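Local coordinates for stromal cell-derived factor 2-like protein (PDB 3MAL) that takes part in protein quality control and the unfolded protein response of the plant endoplasmic reticulum, forming a complex there with ERDJ3B and BIP1, at residues V16-H28 with V66-V80. Sequence-based numbering, arbitrary orientation. Where two conformers were deposited one is given.
Sequences VEITYGSAIKLMH and VKPVPGTTEKQGDAV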
loop_
_atom_site.group_PDB
_atom_site.type_symbol
_atom_site.label_atom_id
_atom_site.label_comp_id
_atom_site.label_asym_id
_atom_site.label_seq_id
_atom_site.Cartn_x
_atom_site.Cartn_y
_atom_site.Cartn_z
ATOM N N VAL A 16 14.952 -10.015 7.877
ATOM C CA VAL A 16 13.472 -9.803 7.973
ATOM C C VAL A 16 13.029 -8.413 8.435
ATOM O O VAL A 16 11.846 -8.098 8.252
ATOM C CB VAL A 16 12.698 -10.823 8.891
ATOM C CG1 VAL A 16 12.836 -12.278 8.429
ATOM C CG2 VAL A 16 13.018 -10.634 10.405
ATOM N N GLU A 17 13.906 -7.614 9.065
ATOM C CA GLU A 17 13.522 -6.246 9.490
ATOM C C GLU A 17 13.330 -5.328 8.284
ATOM O O GLU A 17 14.223 -5.148 7.442
ATOM C CB GLU A 17 14.499 -5.620 10.499
ATOM C CG GLU A 17 14.596 -6.338 11.835
ATOM C CD GLU A 17 15.675 -7.403 11.808
ATOM O OE1 GLU A 17 16.114 -7.784 10.689
ATOM O OE2 GLU A 17 16.105 -7.839 12.907
ATOM N N ILE A 18 12.167 -4.720 8.192
ATOM C CA ILE A 18 11.911 -3.908 7.025
ATOM C C ILE A 18 12.355 -2.471 7.284
ATOM O O ILE A 18 11.846 -1.815 8.192
ATOM C CB ILE A 18 10.421 -3.947 6.659
ATOM C CG1 ILE A 18 10.001 -5.387 6.300
ATOM C CG2 ILE A 18 10.116 -2.931 5.566
ATOM C CD1 ILE A 18 8.508 -5.555 6.061
ATOM N N THR A 19 13.298 -1.973 6.491
ATOM C CA THR A 19 13.885 -0.653 6.737
ATOM C C THR A 19 13.426 0.349 5.676
ATOM O O THR A 19 13.008 -0.050 4.587
ATOM C CB THR A 19 15.430 -0.724 6.687
ATOM O OG1 THR A 19 15.828 -1.418 5.493
ATOM C CG2 THR A 19 15.981 -1.469 7.915
ATOM N N TYR A 20 13.522 1.645 5.969
ATOM C CA TYR A 20 13.196 2.625 4.938
ATOM C C TYR A 20 14.149 2.453 3.762
ATOM O O TYR A 20 15.342 2.163 3.956
ATOM C CB TYR A 20 13.262 4.054 5.486
ATOM C CG TYR A 20 12.182 4.347 6.505
ATOM C CD1 TYR A 20 12.460 4.303 7.883
ATOM C CD2 TYR A 20 10.888 4.654 6.109
ATOM C CE1 TYR A 20 11.467 4.547 8.828
ATOM C CE2 TYR A 20 9.888 4.940 7.077
ATOM C CZ TYR A 20 10.193 4.873 8.421
ATOM O OH TYR A 20 9.226 5.121 9.381
ATOM N N GLY A 21 13.625 2.638 2.550
ATOM C CA GLY A 21 14.421 2.424 1.352
ATOM C C GLY A 21 14.280 1.021 0.783
ATOM O O GLY A 21 14.761 0.748 -0.307
ATOM N N SER A 22 13.616 0.129 1.515
ATOM C CA SER A 22 13.512 -1.241 1.051
ATOM C C SER A 22 12.402 -1.391 0.005
ATOM O O SER A 22 11.449 -0.583 -0.044
ATOM C CB SER A 22 13.283 -2.195 2.220
ATOM O OG SER A 22 11.903 -2.289 2.470
ATOM N N ALA A 23 12.563 -2.402 -0.853
ATOM C CA ALA A 23 11.527 -2.749 -1.828
ATOM C C ALA A 23 10.728 -3.952 -1.315
ATOM O O ALA A 23 11.300 -4.955 -0.881
ATOM C CB ALA A 23 12.125 -3.053 -3.197
ATOM N N ILE A 24 9.403 -3.828 -1.343
ATOM C CA ILE A 24 8.530 -4.872 -0.813
ATOM C C ILE A 24 7.367 -5.181 -1.746
ATOM O O ILE A 24 6.991 -4.347 -2.578
ATOM C CB ILE A 24 7.947 -4.504 0.585
ATOM C CG1 ILE A 24 6.954 -3.338 0.489
ATOM C CG2 ILE A 24 9.095 -4.320 1.622
ATOM C CD1 ILE A 24 6.131 -3.092 1.762
ATOM N N LYS A 25 6.824 -6.387 -1.605
ATOM C CA LYS A 25 5.457 -6.655 -2.006
ATOM C C LYS A 25 4.583 -6.704 -0.745
ATOM O O LYS A 25 5.074 -6.961 0.363
ATOM C CB LYS A 25 5.360 -7.935 -2.816
ATOM C CG LYS A 25 6.200 -7.901 -4.075
ATOM C CD LYS A 25 5.811 -9.036 -5.029
ATOM C CE LYS A 25 6.637 -8.944 -6.322
ATOM N NZ LYS A 25 6.335 -10.105 -7.209
ATOM N N LEU A 26 3.310 -6.365 -0.913
ATOM C CA LEU A 26 2.354 -6.362 0.174
ATOM C C LEU A 26 1.230 -7.315 -0.182
ATOM O O LEU A 26 0.471 -7.069 -1.130
ATOM C CB LEU A 26 1.830 -4.938 0.403
ATOM C CG LEU A 26 1.264 -4.703 1.798
ATOM C CD1 LEU A 26 2.369 -4.644 2.875
ATOM C CD2 LEU A 26 0.402 -3.413 1.799
ATOM N N MET A 27 1.139 -8.418 0.559
ATOM C CA MET A 27 0.167 -9.447 0.286
ATOM C C MET A 27 -1.039 -9.329 1.212
ATOM O O MET A 27 -0.887 -9.218 2.435
ATOM C CB MET A 27 0.808 -10.825 0.442
ATOM C CG MET A 27 -0.101 -11.988 0.028
ATOM S SD MET A 27 0.514 -13.624 0.501
ATOM C CE MET A 27 0.036 -13.649 2.219
ATOM N N HIS A 28 -2.226 -9.365 0.602
ATOM C CA HIS A 28 -3.517 -9.424 1.298
ATOM C C HIS A 28 -3.628 -10.760 2.035
ATOM O O HIS A 28 -3.544 -11.821 1.419
ATOM C CB HIS A 28 -4.618 -9.302 0.249
ATOM C CG HIS A 28 -6.011 -9.223 0.805
ATOM N ND1 HIS A 28 -6.435 -8.210 1.640
ATOM C CD2 HIS A 28 -7.092 -10.009 0.592
ATOM C CE1 HIS A 28 -7.715 -8.381 1.926
ATOM N NE2 HIS A 28 -8.133 -9.475 1.318
ATOM N N VAL A 66 9.355 1.530 0.512
ATOM C CA VAL A 66 8.910 2.094 1.793
ATOM C C VAL A 66 9.692 3.389 2.058
ATOM O O VAL A 66 10.934 3.385 2.080
ATOM C CB VAL A 66 9.178 1.130 2.969
ATOM C CG1 VAL A 66 8.579 1.673 4.272
ATOM C CG2 VAL A 66 8.675 -0.266 2.654
ATOM N N LYS A 67 8.965 4.493 2.232
ATOM C CA LYS A 67 9.606 5.787 2.478
ATOM C C LYS A 67 9.017 6.549 3.686
ATOM O O LYS A 67 7.835 6.359 4.042
ATOM C CB LYS A 67 9.551 6.654 1.207
ATOM C CG LYS A 67 10.488 6.172 0.098
ATOM C CD LYS A 67 10.532 7.151 -1.105
ATOM C CE LYS A 67 11.414 6.554 -2.194
ATOM N NZ LYS A 67 11.788 7.503 -3.311
ATOM N N PRO A 68 9.844 7.404 4.327
ATOM C CA PRO A 68 9.341 8.289 5.377
ATOM C C PRO A 68 8.587 9.483 4.777
ATOM O O PRO A 68 8.547 9.653 3.550
ATOM C CB PRO A 68 10.633 8.745 6.082
ATOM C CG PRO A 68 11.630 8.794 5.018
ATOM C CD PRO A 68 11.285 7.618 4.084
ATOM N N VAL A 69 7.962 10.286 5.626
ATOM C CA VAL A 69 7.433 11.572 5.168
ATOM C C VAL A 69 8.609 12.581 5.128
ATOM O O VAL A 69 9.487 12.564 6.002
ATOM C CB VAL A 69 6.199 12.063 6.002
ATOM C CG1 VAL A 69 5.292 10.889 6.376
ATOM C CG2 VAL A 69 6.612 12.812 7.232
ATOM N N PRO A 70 8.626 13.462 4.111
ATOM C CA PRO A 70 9.804 14.287 3.784
ATOM C C PRO A 70 10.372 15.193 4.911
ATOM O O PRO A 70 11.557 15.553 4.868
ATOM C CB PRO A 70 9.329 15.127 2.582
ATOM C CG PRO A 70 7.818 15.036 2.604
ATOM C CD PRO A 70 7.505 13.703 3.177
ATOM N N GLY A 71 9.581 15.537 5.917
ATOM C CA GLY A 71 10.105 16.449 6.954
ATOM C C GLY A 71 11.164 15.898 7.922
ATOM O O GLY A 71 11.904 16.670 8.523
ATOM N N THR A 72 11.291 14.571 7.992
ATOM C CA THR A 72 11.606 13.860 9.252
ATOM C C THR A 72 13.023 13.315 9.449
ATOM O O THR A 72 13.839 13.298 8.522
ATOM C CB THR A 72 10.649 12.670 9.395
ATOM O OG1 THR A 72 10.750 11.863 8.223
ATOM C CG2 THR A 72 9.211 13.155 9.504
ATOM N N THR A 73 13.296 12.828 10.656
ATOM C CA THR A 73 14.625 12.279 10.973
ATOM C C THR A 73 14.847 10.851 10.453
ATOM O O THR A 73 15.987 10.442 10.250
ATOM C CB THR A 73 14.988 12.394 12.488
ATOM O OG1 THR A 73 14.103 11.590 13.277
ATOM C CG2 THR A 73 14.900 13.844 12.935
ATOM N N GLU A 74 13.758 10.121 10.218
ATOM C CA GLU A 74 13.826 8.744 9.740
ATOM C C GLU A 74 14.534 8.680 8.404
ATOM O O GLU A 74 14.212 9.441 7.498
ATOM C CB GLU A 74 12.422 8.148 9.607
ATOM C CG GLU A 74 11.781 7.762 10.936
ATOM C CD GLU A 74 11.052 8.913 11.626
ATOM O OE1 GLU A 74 10.484 8.678 12.712
ATOM O OE2 GLU A 74 11.044 10.043 11.091
ATOM N N LYS A 75 15.478 7.753 8.274
ATOM C CA LYS A 75 16.297 7.661 7.058
ATOM C C LYS A 75 16.371 6.225 6.514
ATOM O O LYS A 75 16.012 5.246 7.210
ATOM C CB LYS A 75 17.697 8.235 7.323
ATOM C CG LYS A 75 18.588 7.366 8.256
ATOM C CD LYS A 75 19.737 8.182 8.806
ATOM C CE LYS A 75 20.649 7.371 9.679
ATOM N NZ LYS A 75 19.989 6.967 10.964
ATOM N N GLN A 76 16.808 6.102 5.260
ATOM C CA GLN A 76 17.025 4.787 4.656
ATOM C C GLN A 76 17.924 3.943 5.570
ATOM O O GLN A 76 18.949 4.441 6.080
ATOM C CB GLN A 76 17.672 4.926 3.278
ATOM C CG GLN A 76 16.788 5.614 2.205
ATOM C CD GLN A 76 17.463 5.654 0.839
ATOM O OE1 GLN A 76 17.109 4.896 -0.100
ATOM N NE2 GLN A 76 18.455 6.534 0.718
ATOM N N GLY A 77 17.533 2.683 5.784
ATOM C CA GLY A 77 18.228 1.791 6.716
ATOM C C GLY A 77 17.705 1.805 8.158
ATOM O O GLY A 77 18.127 0.990 8.975
ATOM N N ASP A 78 16.820 2.754 8.490
ATOM C CA ASP A 78 16.199 2.756 9.816
ATOM C C ASP A 78 15.024 1.768 9.790
ATOM O O ASP A 78 14.292 1.690 8.790
ATOM C CB ASP A 78 15.708 4.162 10.221
ATOM C CG ASP A 78 16.847 5.135 10.564
ATOM O OD1 ASP A 78 18.039 4.724 10.684
ATOM O OD2 ASP A 78 16.536 6.341 10.715
ATOM N N ALA A 79 14.857 0.995 10.865
ATOM C CA ALA A 79 13.692 0.117 10.994
ATOM C C ALA A 79 12.403 0.940 10.998
ATOM O O ALA A 79 12.330 1.990 11.644
ATOM C CB ALA A 79 13.787 -0.746 12.299
ATOM N N VAL A 80 11.384 0.472 10.291
ATOM C CA VAL A 80 10.075 1.113 10.347
ATOM C C VAL A 80 9.371 0.614 11.623
ATOM O O VAL A 80 9.257 -0.597 11.833
ATOM C CB VAL A 80 9.196 0.779 9.094
ATOM C CG1 VAL A 80 7.926 1.608 9.092
ATOM C CG2 VAL A 80 9.989 1.012 7.797
HETATM O O HOH W 1 9.901 4.306 11.909
HETATM O O HOH W 2 16.574 2.427 -1.642
#
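Asp-78 O is approached by two groups of the facing chain: Tyr-20 N donates a hydrogen bond to it at 2.9 Å, and Thr-19 CA comes within 3.1 Å in a CA-H...O contact. Beside it Gly-77 N donates to Tyr-20 O and Val-80 N to Ile-18 O, knitting the chain before strand 23-28 to the loop that follows strand 64-67 around a single bridge, Thr-19 with Ala-79. The side chain of Tyr-20 is the hub. With CG anti to its carbonyl carbon (chi1 -67°), the ring enters the loop, where Val-80 CG2 sits over one face, 3.8 Å from the ring centroid, as a CH-pi contact. A beta-branched valine suits this place, because its two methyls share the phenol: CG2 lies over the middle of the ring and CG1 near its CZ-OH end, packing on more of it than one methyl could. Pro-68 CD packs 3.6 Å from Tyr-20 CD2, and Glu-74 lays its CB and CG by CE1 while its carboxylate leads away. The phenol reaches a water at the ring edge, so its polar end is not buried without a partner. Gly-21 and Gly-77 each occupy the third position of a type II turn, with positive phi that favours glycine. The salt bridge from Lys-75 NZ to Asp-78 OD1 spans the second turn, and Asn-195 also binds this oxygen. Past the turn at Tyr-20, Gly-21 N donates to Val-66 O (2.8 Å) and Val-66 N to Ser-22 O, where the chain passes into strand 23-28, the antiparallel neighbour of 64-67 in the six-stranded barrel of the beta-trefoil; Ile-86 of strand 85-90, next in the barrel, touches Tyr-20 and Val-80.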